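Local coordinates for protein Rho guanine nucleotide exchange factor 11 (PDB 5JHH) that probably promotes GDP-to-GTP exchange on RhoA-type small GTPases through its RhoGEF (DH) domain, which is followed by a PH domain, at residues Val32-His37 against Ser79-Met84; Pro68-Leu73 against Ala118-Tyr123; Glu96-Met101 against Thr188-Lys193; Leu100-Phe105 against Cys195-Gln200; Glu112-Ala117 against Arg202-Tyr207. One frame throughout, in Å; residues are numbered along the deposited sequence.

Contact 1: residues Val32-His37 against Ser79-Met84; sequences VTEASH and SWCEAM
E34 and W80 meet inside the helical bundle of the RhoGEF (DH) domain, where helices 18-54 and 70-89 run roughly antiparallel, at 145° with local axes 9.9 Å apart. The carboxylate of E34 stands at the rim of the indole: E34 CD lies 3.6 Å from W80 CE3, OE2 is in the ring plane, and the two planes are nearly perpendicular (79°). With CG anti to the backbone N (chi1 -170°) and the chain then bent, E34 crosses M84 at about a right angle, its CB 3.9 Å from M84 SD. The methyl CE of M84 rests over one face of the indole near its rim. Beside it, C81 SG packs on the backbone of A35, 3.8 Å from its CA. Replacing E34 by alanine would remove the buried carboxylate and probably cost R169 this countercharge, and H77 and Y173 this partner, and open a gap beside W80 and M84. No hydrogen bond joins the two segments themselves; beside the packing, E34 OE2 is hydrogen-bonded to H77, about one turn earlier on helix 70-89, while OE1 ties helix 18-54 to helix 165-182 through a salt bridge to R169 and a hydrogen bond with Y173 OH.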
# COMPACT_ATOMS: atom_id res chain seq x y z
N VAL A 32 2.54 19.52 -13.59
CA VAL A 32 1.31 20.06 -13.04
C VAL A 32 1.01 19.34 -11.73
O VAL A 32 0.59 19.96 -10.77
CB VAL A 32 0.14 19.93 -14.03
CG1 VAL A 32 -1.18 20.30 -13.37
CG2 VAL A 32 0.38 20.86 -15.20
N THR A 33 1.25 18.04 -11.67
CA THR A 33 0.97 17.33 -10.43
C THR A 33 2.06 17.58 -9.35
O THR A 33 1.79 17.45 -8.16
CB THR A 33 0.88 15.86 -10.67
OG1 THR A 33 2.09 15.42 -11.32
CG2 THR A 33 -0.36 15.56 -11.49
N GLU A 34 3.24 17.99 -9.74
CA GLU A 34 4.20 18.46 -8.75
C GLU A 34 3.74 19.75 -8.09
O GLU A 34 3.74 19.88 -6.85
CB GLU A 34 5.56 18.61 -9.33
CG GLU A 34 6.63 18.88 -8.32
CD GLU A 34 6.93 17.69 -7.38
OE1 GLU A 34 6.60 16.51 -7.67
OE2 GLU A 34 7.54 17.97 -6.34
N ALA A 35 3.27 20.69 -8.88
CA ALA A 35 2.81 21.94 -8.32
C ALA A 35 1.58 21.64 -7.44
O ALA A 35 1.36 22.20 -6.35
CB ALA A 35 2.43 22.92 -9.45
N SER A 36 0.76 20.74 -7.92
CA SER A 36 -0.41 20.40 -7.18
C SER A 36 -0.01 19.77 -5.82
O SER A 36 -0.60 20.02 -4.79
CB SER A 36 -1.23 19.44 -7.98
OG SER A 36 -2.35 19.25 -7.20
N HIS A 37 1.04 18.97 -5.83
CA HIS A 37 1.44 18.30 -4.62
C HIS A 37 1.97 19.29 -3.60
O HIS A 37 1.61 19.30 -2.44
CB HIS A 37 2.46 17.21 -4.93
CG HIS A 37 2.96 16.55 -3.71
ND1 HIS A 37 4.21 16.80 -3.20
CD2 HIS A 37 2.34 15.75 -2.83
CE1 HIS A 37 4.35 16.15 -2.06
NE2 HIS A 37 3.22 15.53 -1.81
N SER A 79 11.83 23.74 -4.36
CA SER A 79 13.04 23.92 -5.13
C SER A 79 12.90 23.21 -6.46
O SER A 79 13.12 23.79 -7.50
CB SER A 79 14.28 23.45 -4.36
OG SER A 79 14.25 22.05 -4.10
N TRP A 80 12.48 21.96 -6.43
CA TRP A 80 12.33 21.22 -7.67
C TRP A 80 11.28 21.88 -8.57
O TRP A 80 11.47 22.07 -9.77
CB TRP A 80 11.94 19.76 -7.38
CG TRP A 80 12.26 18.83 -8.50
CD1 TRP A 80 13.36 18.88 -9.27
CD2 TRP A 80 11.50 17.69 -8.94
NE1 TRP A 80 13.35 17.85 -10.18
CE2 TRP A 80 12.21 17.12 -10.01
CE3 TRP A 80 10.26 17.12 -8.57
CZ2 TRP A 80 11.76 15.96 -10.69
CZ3 TRP A 80 9.81 16.00 -9.22
CH2 TRP A 80 10.56 15.42 -10.29
N CYS A 81 10.17 22.22 -7.96
CA CYS A 81 9.15 22.94 -8.66
C CYS A 81 9.66 24.21 -9.34
O CYS A 81 9.31 24.48 -10.46
CB CYS A 81 8.09 23.32 -7.69
SG CYS A 81 6.50 22.97 -8.32
N GLU A 82 10.47 25.00 -8.65
CA GLU A 82 11.02 26.22 -9.26
C GLU A 82 11.98 25.90 -10.43
O GLU A 82 12.05 26.68 -11.39
CB GLU A 82 11.72 27.13 -8.23
CG GLU A 82 10.80 27.88 -7.24
CD GLU A 82 9.86 28.91 -7.89
OE1 GLU A 82 10.36 29.97 -8.33
OE2 GLU A 82 8.62 28.70 -7.93
N ALA A 83 12.72 24.80 -10.36
CA ALA A 83 13.57 24.41 -11.50
C ALA A 83 12.71 23.97 -12.68
O ALA A 83 13.12 24.14 -13.82
CB ALA A 83 14.56 23.31 -11.12
N MET A 84 11.53 23.41 -12.43
CA MET A 84 10.62 23.06 -13.51
C MET A 84 10.11 24.32 -14.22
O MET A 84 9.94 24.33 -15.43
CB MET A 84 9.41 22.25 -12.99
CG MET A 84 9.73 20.86 -12.48
SD MET A 84 8.28 20.09 -11.69
CE MET A 84 8.95 18.44 -11.47

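Contact 2: residues Pro68-Leu73 against Ala118-Tyr123; sequences PNLPEL and AQFCSY
Two residues before F120, the residue that packs most heavily across this contact onto P68-L73, the carbonyl A118 O is gripped by two groups of S122: the backbone S122 N donates to A118 O at 2.8 Å, and S122 OG at 3.1 Å from a position tilted 27° out of the carbonyl plane. F120 is met by four residues of P68-L73. L73 CD2 sits over the middle of one ring face, 3.6 Å from the centroid and only 11° off the normal, a CH-pi contact made by a leucine that crosses the ring at about a right angle. L70 lies alongside F120 and points the same way, L70 CD1 being 4.0 Å from F120 CE1, while P68 CD approaches obliquely. N69 OD1 comes to the ring edge in its plane, 3.4 Å from F120 CB; this oxygen is buried without a polar partner. The other end of the same amide is satisfied, for ND2 donates to V116 O. N69 stands at the N-cap position of helix 70-89 but makes no capping bond with its side chain. Q119 extends past P68, its OE1 3.8 Å from P68 CB. L70 also reaches D45 and Y49 of helix 18-54. This is helix-to-helix packing in the all-helical DH bundle, with the N-terminal start of helix 70-89 seated on a buried phenylalanine near the C-terminal end of helix 107-121.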
# COMPACT_ATOMS: atom_id res chain seq x y z
N PRO A 68 7.06 16.00 11.56
CA PRO A 68 8.47 16.15 11.94
C PRO A 68 9.30 17.22 11.27
O PRO A 68 10.12 17.80 11.91
CB PRO A 68 9.08 14.82 11.59
CG PRO A 68 8.01 13.88 11.68
CD PRO A 68 6.94 14.57 10.99
N ASN A 69 9.11 17.43 9.98
CA ASN A 69 10.03 18.18 9.18
C ASN A 69 9.33 18.72 7.96
O ASN A 69 9.81 18.63 6.88
CB ASN A 69 11.15 17.25 8.77
CG ASN A 69 10.65 16.05 8.03
OD1 ASN A 69 9.51 15.77 8.02
ND2 ASN A 69 11.52 15.35 7.43
N LEU A 70 8.18 19.29 8.19
CA LEU A 70 7.33 19.77 7.14
C LEU A 70 7.94 20.89 6.31
O LEU A 70 7.86 20.86 5.12
CB LEU A 70 5.97 20.17 7.69
CG LEU A 70 4.89 20.55 6.69
CD1 LEU A 70 4.68 19.51 5.65
CD2 LEU A 70 3.57 20.87 7.34
N PRO A 71 8.57 21.91 7.05
CA PRO A 71 9.15 22.96 6.21
C PRO A 71 10.25 22.48 5.30
O PRO A 71 10.41 23.02 4.26
CB PRO A 71 9.70 23.96 7.20
CG PRO A 71 8.93 23.78 8.40
CD PRO A 71 8.81 22.33 8.50
N GLU A 72 10.98 21.47 5.72
CA GLU A 72 12.06 20.88 4.94
C GLU A 72 11.47 20.13 3.77
O GLU A 72 11.99 20.17 2.65
CB GLU A 72 12.88 19.91 5.78
CG GLU A 72 13.79 20.57 6.80
CD GLU A 72 13.17 20.97 8.16
OE1 GLU A 72 11.93 20.90 8.45
OE2 GLU A 72 13.99 21.39 9.00
N LEU A 73 10.39 19.42 4.04
CA LEU A 73 9.67 18.67 3.03
C LEU A 73 9.14 19.58 1.95
O LEU A 73 9.36 19.34 0.78
CB LEU A 73 8.53 17.88 3.64
CG LEU A 73 7.87 16.88 2.72
CD1 LEU A 73 8.86 15.84 2.26
CD2 LEU A 73 6.76 16.19 3.50
N ALA A 118 11.40 9.92 4.56
CA ALA A 118 11.28 8.81 5.49
C ALA A 118 10.98 9.30 6.89
O ALA A 118 10.14 8.76 7.57
CB ALA A 118 12.57 7.95 5.51
N GLN A 119 11.68 10.34 7.33
CA GLN A 119 11.42 10.94 8.62
C GLN A 119 9.96 11.43 8.66
O GLN A 119 9.26 11.16 9.61
CB GLN A 119 12.43 12.07 8.93
CG GLN A 119 12.41 12.48 10.40
CD GLN A 119 13.04 13.84 10.72
OE1 GLN A 119 12.81 14.37 11.81
NE2 GLN A 119 13.85 14.40 9.79
N PHE A 120 9.48 12.09 7.62
CA PHE A 120 8.08 12.53 7.63
C PHE A 120 7.07 11.38 7.72
O PHE A 120 6.07 11.53 8.40
CB PHE A 120 7.78 13.39 6.41
CG PHE A 120 6.41 14.02 6.43
CD1 PHE A 120 6.18 15.19 7.11
CD2 PHE A 120 5.38 13.49 5.68
CE1 PHE A 120 4.95 15.79 7.09
CE2 PHE A 120 4.14 14.08 5.65
CZ PHE A 120 3.92 15.24 6.35
N CYS A 121 7.32 10.24 7.10
CA CYS A 121 6.31 9.21 6.99
C CYS A 121 6.42 8.09 7.99
O CYS A 121 5.45 7.38 8.21
CB CYS A 121 6.40 8.50 5.61
SG CYS A 121 6.11 9.62 4.23
N SER A 122 7.63 7.77 8.42
CA SER A 122 7.82 6.51 9.13
C SER A 122 6.88 6.27 10.29
O SER A 122 6.46 5.12 10.55
CB SER A 122 9.28 6.38 9.63
OG SER A 122 9.62 7.51 10.40
N TYR A 123 6.59 7.33 11.03
CA TYR A 123 5.86 7.22 12.29
C TYR A 123 4.38 7.58 12.10
O TYR A 123 3.60 7.64 13.04
CB TYR A 123 6.50 8.17 13.33
CG TYR A 123 5.98 8.01 14.77
CD1 TYR A 123 6.42 6.96 15.59
CD2 TYR A 123 5.09 8.91 15.30
CE1 TYR A 123 5.98 6.83 16.90
CE2 TYR A 123 4.65 8.80 16.62
CZ TYR A 123 5.10 7.77 17.42
OH TYR A 123 4.60 7.68 18.70

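Contact 3: residues Glu96-Met101 against Thr188-Lys193; sequences EISDLM and TSEHEK
The E190 carboxylate forms the tight half of this contact, pressed against the backbone N-H groups of I97 and S98 at the start of helix 98-105, whereas K193 and D99 meet at its looser, more solvent-exposed side. E190 CG is anti to the backbone N and the chain bends at chi2 (69°), which turns both oxygens onto the other segment. OE2 takes a nearly straight bond from I97 N (2.8 Å, 161°) on its syn side. OE1 accepts twice from S98, from the backbone S98 N at 3.0 Å and from the hydroxyl S98 OG at 2.6 Å; the two donors arrive from the same face of the carboxylate, the hydroxyl almost end-on to the C-O bond. I97 holds the N-cap position of that helix, so a side chain remote in sequence binds the N-H groups there. S98 is buried, and its CB is also 3.6 Å from K193 CB. Outward, the long chain of K193 curls back: NZ donates to S98 OG at 3.0 Å and forms a salt bridge with D99 OD1 at 2.8 Å, reached from above the carboxylate plane (47° out of it). E96, also exposed, merely lays its CB against E190 OE1. The S98 hydroxyl bridges the two halves, donating to E190 OE1 and accepting from K193 NZ. The bound N-H groups and the helix N-terminus would probably favour E190 as an anion; R23 adds a long, weak ion pair to OE2.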
# COMPACT_ATOMS: atom_id res chain seq x y z
N GLU A 96 15.32 18.19 -23.33
CA GLU A 96 15.83 17.17 -22.41
C GLU A 96 15.38 17.47 -20.97
O GLU A 96 15.30 18.62 -20.53
CB GLU A 96 17.35 17.00 -22.42
CG GLU A 96 18.16 17.88 -23.36
CD GLU A 96 18.05 17.41 -24.79
OE1 GLU A 96 17.49 18.15 -25.62
OE2 GLU A 96 18.49 16.27 -25.07
N ILE A 97 15.12 16.40 -20.23
CA ILE A 97 14.59 16.54 -18.91
C ILE A 97 15.35 15.69 -17.92
O ILE A 97 15.15 15.83 -16.72
CB ILE A 97 13.10 16.20 -18.93
CG1 ILE A 97 12.38 17.10 -17.96
CG2 ILE A 97 12.84 14.70 -18.75
CD1 ILE A 97 10.89 16.85 -17.93
N SER A 98 16.30 14.89 -18.40
CA SER A 98 16.93 13.92 -17.53
C SER A 98 17.74 14.57 -16.42
O SER A 98 17.77 14.07 -15.31
CB SER A 98 17.80 12.94 -18.32
OG SER A 98 18.79 13.63 -19.04
N ASP A 99 18.41 15.67 -16.71
CA ASP A 99 19.21 16.34 -15.72
C ASP A 99 18.32 16.91 -14.57
O ASP A 99 18.72 16.93 -13.44
CB ASP A 99 19.97 17.50 -16.36
CG ASP A 99 21.15 17.06 -17.26
OD1 ASP A 99 21.67 15.93 -17.16
OD2 ASP A 99 21.58 17.91 -18.05
N LEU A 100 17.19 17.50 -14.91
CA LEU A 100 16.25 17.92 -13.91
C LEU A 100 15.80 16.72 -13.04
O LEU A 100 15.80 16.80 -11.82
CB LEU A 100 15.08 18.59 -14.58
CG LEU A 100 13.96 19.15 -13.71
CD1 LEU A 100 14.46 20.13 -12.67
CD2 LEU A 100 12.96 19.82 -14.61
N MET A 101 15.55 15.57 -13.65
CA MET A 101 15.18 14.38 -12.89
C MET A 101 16.32 13.92 -12.00
O MET A 101 16.10 13.58 -10.82
CB MET A 101 14.78 13.26 -13.81
CG MET A 101 13.64 13.61 -14.77
SD MET A 101 12.10 13.99 -13.95
CE MET A 101 12.01 15.73 -14.17
N THR A 188 19.63 7.40 -26.91
CA THR A 188 19.96 8.73 -26.39
C THR A 188 20.59 8.61 -25.02
O THR A 188 20.22 7.74 -24.23
CB THR A 188 18.66 9.55 -26.25
OG1 THR A 188 17.80 9.26 -27.35
CG2 THR A 188 18.94 10.97 -26.31
N SER A 189 21.52 9.49 -24.70
CA SER A 189 21.93 9.71 -23.30
C SER A 189 20.71 10.07 -22.41
O SER A 189 20.57 9.58 -21.29
CB SER A 189 22.96 10.84 -23.22
OG SER A 189 24.18 10.42 -23.79
N GLU A 190 19.86 10.93 -22.93
CA GLU A 190 18.62 11.28 -22.31
C GLU A 190 17.93 10.03 -21.75
O GLU A 190 17.54 9.99 -20.58
CB GLU A 190 17.72 12.02 -23.32
CG GLU A 190 16.31 12.38 -22.84
CD GLU A 190 16.25 13.47 -21.74
OE1 GLU A 190 17.27 13.83 -21.09
OE2 GLU A 190 15.12 13.98 -21.55
N HIS A 191 17.86 9.00 -22.57
CA HIS A 191 17.02 7.86 -22.32
C HIS A 191 17.63 7.06 -21.17
O HIS A 191 16.94 6.64 -20.22
CB HIS A 191 16.88 7.01 -23.59
CG HIS A 191 16.01 5.81 -23.43
ND1 HIS A 191 16.43 4.65 -22.82
CD2 HIS A 191 14.73 5.58 -23.82
CE1 HIS A 191 15.45 3.77 -22.82
NE2 HIS A 191 14.41 4.31 -23.42
N GLU A 192 18.93 6.86 -21.29
CA GLU A 192 19.74 6.15 -20.30
C GLU A 192 19.66 6.80 -18.89
O GLU A 192 19.59 6.11 -17.87
CB GLU A 192 21.18 6.15 -20.80
CG GLU A 192 22.14 5.18 -20.13
CD GLU A 192 23.55 5.16 -20.80
OE1 GLU A 192 24.12 6.23 -21.12
OE2 GLU A 192 24.09 4.06 -21.00
N LYS A 193 19.73 8.13 -18.88
CA LYS A 193 19.76 8.94 -17.66
C LYS A 193 18.37 8.98 -16.95
O LYS A 193 18.28 8.92 -15.75
CB LYS A 193 20.25 10.36 -17.98
CG LYS A 193 21.78 10.50 -18.01
CD LYS A 193 22.22 11.62 -18.93
CE LYS A 193 22.23 12.96 -18.25
NZ LYS A 193 21.78 14.01 -19.20

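Contact 4: residues Leu100-Phe105 against Cys195-Gln200; sequences LMLARF and CRARDQ
A197, F105 and L102 have the most surface buried here. The methyl of A197 points toward helix 98-105 and fits between two of its side chains, A197 CB lying 3.9 Å from L102 CD2 and 4.0 Å from M101 CB. L102 leaves its backbone with CG anti to the carbonyl carbon (chi1 -60°), which carries CD2 over to the other helix, where it also touches R196 CG at 4.0 Å and crosses that arginine at about a right angle. The small side chain of A197 is consistent with the close approach of the backbones, L102 CA and A197 CA being 5.7 Å apart. The contact joins the short helix 98-105 of the DH bundle to the long helix 189-227; the two run nearly parallel at 25°, with local axes 9.2 Å apart. F105 takes part mainly through its backbone: its carbonyl F105 O abuts Q200 CB at 3.1 Å, a tight fit, and F105 CB lies 4.3 Å from A197 O. Its ring turns away into the bundle, edge-to-face with W80 and meeting Y173. Q200 bends at chi2, and its amide leads away to D106 and R110, with OE1 bonded to R110 and NE2 to D106, the residue just after F105. Q200 NE2 also lies over the guanidinium of R196, 3.6 Å above its plane and offset toward its rim.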
# COMPACT_ATOMS: atom_id res chain seq x y z
N LEU A 100 17.19 17.50 -14.91
CA LEU A 100 16.25 17.92 -13.91
C LEU A 100 15.80 16.72 -13.04
O LEU A 100 15.80 16.80 -11.82
CB LEU A 100 15.08 18.59 -14.58
CG LEU A 100 13.96 19.15 -13.71
CD1 LEU A 100 14.46 20.13 -12.67
CD2 LEU A 100 12.96 19.82 -14.61
N MET A 101 15.55 15.57 -13.65
CA MET A 101 15.18 14.38 -12.89
C MET A 101 16.32 13.92 -12.00
O MET A 101 16.10 13.58 -10.82
CB MET A 101 14.78 13.26 -13.81
CG MET A 101 13.64 13.61 -14.77
SD MET A 101 12.10 13.99 -13.95
CE MET A 101 12.01 15.73 -14.17
N LEU A 102 17.53 13.88 -12.53
CA LEU A 102 18.66 13.51 -11.71
C LEU A 102 18.95 14.52 -10.60
O LEU A 102 19.50 14.16 -9.57
CB LEU A 102 19.94 13.30 -12.54
CG LEU A 102 19.85 12.21 -13.62
CD1 LEU A 102 21.10 12.25 -14.50
CD2 LEU A 102 19.68 10.83 -13.00
N ALA A 103 18.61 15.78 -10.81
CA ALA A 103 18.86 16.75 -9.79
C ALA A 103 17.94 16.53 -8.55
O ALA A 103 18.24 17.01 -7.45
CB ALA A 103 18.71 18.15 -10.35
N ARG A 104 16.86 15.79 -8.73
CA ARG A 104 16.02 15.43 -7.57
C ARG A 104 16.22 14.01 -7.04
O ARG A 104 16.04 13.74 -5.87
CB ARG A 104 14.54 15.64 -7.87
CG ARG A 104 13.59 15.67 -6.65
CD ARG A 104 14.35 15.55 -5.31
NE ARG A 104 14.60 16.80 -4.73
CZ ARG A 104 15.46 17.10 -3.79
NH1 ARG A 104 16.33 16.25 -3.27
NH2 ARG A 104 15.44 18.33 -3.40
N PHE A 105 16.58 13.09 -7.90
CA PHE A 105 16.46 11.70 -7.54
C PHE A 105 17.74 10.94 -7.54
O PHE A 105 17.72 9.74 -7.31
CB PHE A 105 15.52 10.99 -8.52
CG PHE A 105 14.14 11.53 -8.53
CD1 PHE A 105 13.41 11.60 -7.35
CD2 PHE A 105 13.53 11.92 -9.72
CE1 PHE A 105 12.12 12.13 -7.35
CE2 PHE A 105 12.24 12.40 -9.72
CZ PHE A 105 11.54 12.52 -8.52
N CYS A 195 16.44 6.37 -17.29
CA CYS A 195 16.28 5.03 -16.73
C CYS A 195 16.97 5.00 -15.37
O CYS A 195 16.54 4.31 -14.45
CB CYS A 195 16.87 3.97 -17.66
SG CYS A 195 15.84 3.73 -19.15
N ARG A 196 18.06 5.74 -15.29
CA ARG A 196 18.82 5.77 -14.06
C ARG A 196 17.96 6.44 -12.97
O ARG A 196 17.83 5.91 -11.87
CB ARG A 196 20.15 6.51 -14.32
CG ARG A 196 20.91 7.01 -13.10
CD ARG A 196 21.45 5.84 -12.33
NE ARG A 196 22.39 6.25 -11.30
CZ ARG A 196 22.90 5.43 -10.39
NH1 ARG A 196 22.59 4.13 -10.39
NH2 ARG A 196 23.71 5.91 -9.47
N ALA A 197 17.35 7.57 -13.32
CA ALA A 197 16.46 8.27 -12.39
C ALA A 197 15.28 7.40 -11.93
O ALA A 197 14.93 7.37 -10.74
CB ALA A 197 15.95 9.56 -13.04
N ARG A 198 14.64 6.73 -12.88
CA ARG A 198 13.56 5.78 -12.55
C ARG A 198 14.03 4.75 -11.54
O ARG A 198 13.34 4.47 -10.51
CB ARG A 198 13.07 5.07 -13.80
CG ARG A 198 12.15 3.90 -13.48
CD ARG A 198 12.04 2.94 -14.65
NE ARG A 198 13.30 2.23 -14.80
CZ ARG A 198 13.76 1.76 -15.95
NH1 ARG A 198 13.04 1.85 -17.06
NH2 ARG A 198 14.95 1.18 -15.95
N ASP A 199 15.18 4.17 -11.81
CA ASP A 199 15.69 3.15 -10.89
C ASP A 199 16.00 3.72 -9.47
O ASP A 199 15.87 3.00 -8.45
CB ASP A 199 16.97 2.52 -11.46
CG ASP A 199 16.73 1.70 -12.77
OD1 ASP A 199 15.59 1.38 -13.15
OD2 ASP A 199 17.72 1.37 -13.40
N GLN A 200 16.45 4.98 -9.41
CA GLN A 200 16.83 5.55 -8.12
C GLN A 200 15.56 5.88 -7.34
O GLN A 200 15.49 5.59 -6.17
CB GLN A 200 17.72 6.78 -8.29
CG GLN A 200 19.17 6.49 -8.66
CD GLN A 200 20.03 6.19 -7.46
OE1 GLN A 200 19.81 5.22 -6.78
NE2 GLN A 200 21.03 7.01 -7.22

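Contact 5: residues Glu112-Ala117 against Arg202-Tyr207; sequences ELQQVA and REILKY
Q114 puts its CG between the backbone N and the carbonyl carbon (chi1 72°) and Y207 sends its ring out anti to its own N, and between them these torsions lay the glutamine on the face of the tyrosine. CG of Q114 stands 3.6 Å from the centroid of the Y207 ring, almost on the normal, in a CH-pi contact. Beyond it the amide lies flat on the ring, the planes 8° apart, with Q114 NE2 3.4 Å from Y207 CD2. At the same time Q114 OE1 turns to I204, 3.6 Å from its CG1, and accepts a hydrogen bond from R110 NE, which helps to fix which way the amide is turned. L113 and I204 cross at about a right angle, L113 CD2 4.1 Å from I204 CD1. Without the tyrosine ring, as with a serine here, the amide and CG of Q114 would probably lose the flat surface they lie on, and a gap would open next to A118. Helices 107-121 and 189-227 run nearly parallel here, at 28° with local axes 9.4 Å apart; L113 and L205 rest on L170 of helix 165-182, and both L113 and I204 meet F105 of helix 98-105.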
# COMPACT_ATOMS: atom_id res chain seq x y z
N GLU A 112 19.07 13.15 0.33
CA GLU A 112 18.27 14.17 1.01
C GLU A 112 16.77 13.85 0.95
O GLU A 112 16.11 13.83 2.00
CB GLU A 112 18.56 15.54 0.41
CG GLU A 112 17.72 16.65 0.99
CD GLU A 112 18.00 18.03 0.36
OE1 GLU A 112 18.24 18.12 -0.88
OE2 GLU A 112 17.94 19.05 1.10
N LEU A 113 16.26 13.49 -0.23
CA LEU A 113 14.84 13.25 -0.42
C LEU A 113 14.38 12.04 0.37
O LEU A 113 13.36 12.09 1.06
CB LEU A 113 14.49 13.03 -1.88
CG LEU A 113 13.07 12.54 -2.18
CD1 LEU A 113 11.92 13.38 -1.61
CD2 LEU A 113 12.90 12.50 -3.67
N GLN A 114 15.16 10.96 0.35
CA GLN A 114 14.74 9.78 1.07
C GLN A 114 14.82 9.97 2.56
O GLN A 114 13.98 9.44 3.25
CB GLN A 114 15.41 8.49 0.60
CG GLN A 114 16.85 8.29 0.96
CD GLN A 114 17.54 7.19 0.11
OE1 GLN A 114 16.97 6.62 -0.81
NE2 GLN A 114 18.79 6.84 0.50
N GLN A 115 15.76 10.77 3.05
CA GLN A 115 15.87 10.95 4.47
C GLN A 115 14.66 11.73 4.91
O GLN A 115 14.06 11.44 5.90
CB GLN A 115 17.04 11.84 4.90
CG GLN A 115 18.43 11.36 4.68
CD GLN A 115 19.44 12.44 5.11
OE1 GLN A 115 19.68 13.43 4.40
NE2 GLN A 115 20.00 12.26 6.27
N VAL A 116 14.43 12.85 4.25
CA VAL A 116 13.36 13.75 4.63
C VAL A 116 12.02 13.06 4.46
O VAL A 116 11.25 13.05 5.38
CB VAL A 116 13.45 15.04 3.82
CG1 VAL A 116 12.28 15.93 4.14
CG2 VAL A 116 14.76 15.76 4.18
N ALA A 117 11.79 12.37 3.35
CA ALA A 117 10.51 11.69 3.19
C ALA A 117 10.33 10.59 4.21
O ALA A 117 9.22 10.38 4.72
CB ALA A 117 10.35 11.13 1.79
N ARG A 202 12.84 4.07 -7.47
CA ARG A 202 12.46 2.80 -6.86
C ARG A 202 13.18 2.53 -5.55
O ARG A 202 12.59 2.05 -4.57
CB ARG A 202 12.70 1.64 -7.80
CG ARG A 202 11.62 1.62 -8.88
CD ARG A 202 11.73 0.39 -9.77
NE ARG A 202 10.78 0.48 -10.86
CZ ARG A 202 11.09 0.31 -12.15
NH1 ARG A 202 12.32 -0.00 -12.53
NH2 ARG A 202 10.12 0.42 -13.06
N GLU A 203 14.45 2.84 -5.58
CA GLU A 203 15.36 2.66 -4.43
C GLU A 203 14.95 3.59 -3.27
O GLU A 203 14.95 3.23 -2.11
CB GLU A 203 16.75 2.99 -4.93
CG GLU A 203 17.83 2.03 -4.51
CD GLU A 203 17.52 0.58 -4.76
OE1 GLU A 203 17.37 0.21 -5.93
OE2 GLU A 203 17.49 -0.19 -3.75
N ILE A 204 14.49 4.77 -3.63
CA ILE A 204 14.00 5.70 -2.64
C ILE A 204 12.74 5.12 -2.02
O ILE A 204 12.54 5.21 -0.83
CB ILE A 204 13.70 7.05 -3.30
CG1 ILE A 204 15.01 7.78 -3.57
CG2 ILE A 204 12.76 7.86 -2.48
CD1 ILE A 204 14.79 8.98 -4.49
N LEU A 205 11.87 4.55 -2.82
CA LEU A 205 10.66 3.93 -2.26
C LEU A 205 10.98 2.75 -1.35
O LEU A 205 10.32 2.53 -0.32
CB LEU A 205 9.73 3.48 -3.39
CG LEU A 205 9.06 4.66 -4.09
CD1 LEU A 205 8.56 4.33 -5.48
CD2 LEU A 205 7.92 5.23 -3.26
N LYS A 206 12.01 2.00 -1.71
CA LYS A 206 12.41 0.88 -0.87
C LYS A 206 12.93 1.36 0.46
O LYS A 206 12.66 0.73 1.49
CB LYS A 206 13.46 0.01 -1.57
CG LYS A 206 12.88 -0.87 -2.68
CD LYS A 206 14.02 -1.66 -3.33
CE LYS A 206 13.90 -1.73 -4.85
NZ LYS A 206 15.14 -2.24 -5.51
N TYR A 207 13.64 2.48 0.43
CA TYR A 207 14.17 3.07 1.64
C TYR A 207 13.04 3.57 2.54
O TYR A 207 13.05 3.32 3.74
CB TYR A 207 15.11 4.23 1.26
CG TYR A 207 15.76 4.97 2.40
CD1 TYR A 207 15.05 5.87 3.15
CD2 TYR A 207 17.12 4.81 2.69
CE1 TYR A 207 15.65 6.56 4.19
CE2 TYR A 207 17.73 5.52 3.73
CZ TYR A 207 16.97 6.38 4.47
OH TYR A 207 17.46 7.08 5.53

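Contacts 3, 4 and 5 follow one another along helix 189-227; the centres of contacts 3 and 4 are about 8 Å apart and those of 4 and 5 about 12 Å, the latter two touching where R104 CD lies 3.8 Å from L113 CD2. Contact 1 joins this series through W80, whose NE1 donates to L100 O at 3.1 Å, and through A83, which packs on L100. Contact 2 adjoins contact 5, centres about 11 Å apart, where L73 packs on V116. Contacts 2 and 3 are the most widely separated, about 29 Å between centres. A second protein chain reaches S36 and T33 of contact 1 and R202, L205 and K206 of contact 5. A glycerol, probably from crystallisation, lies beside S79 and W80.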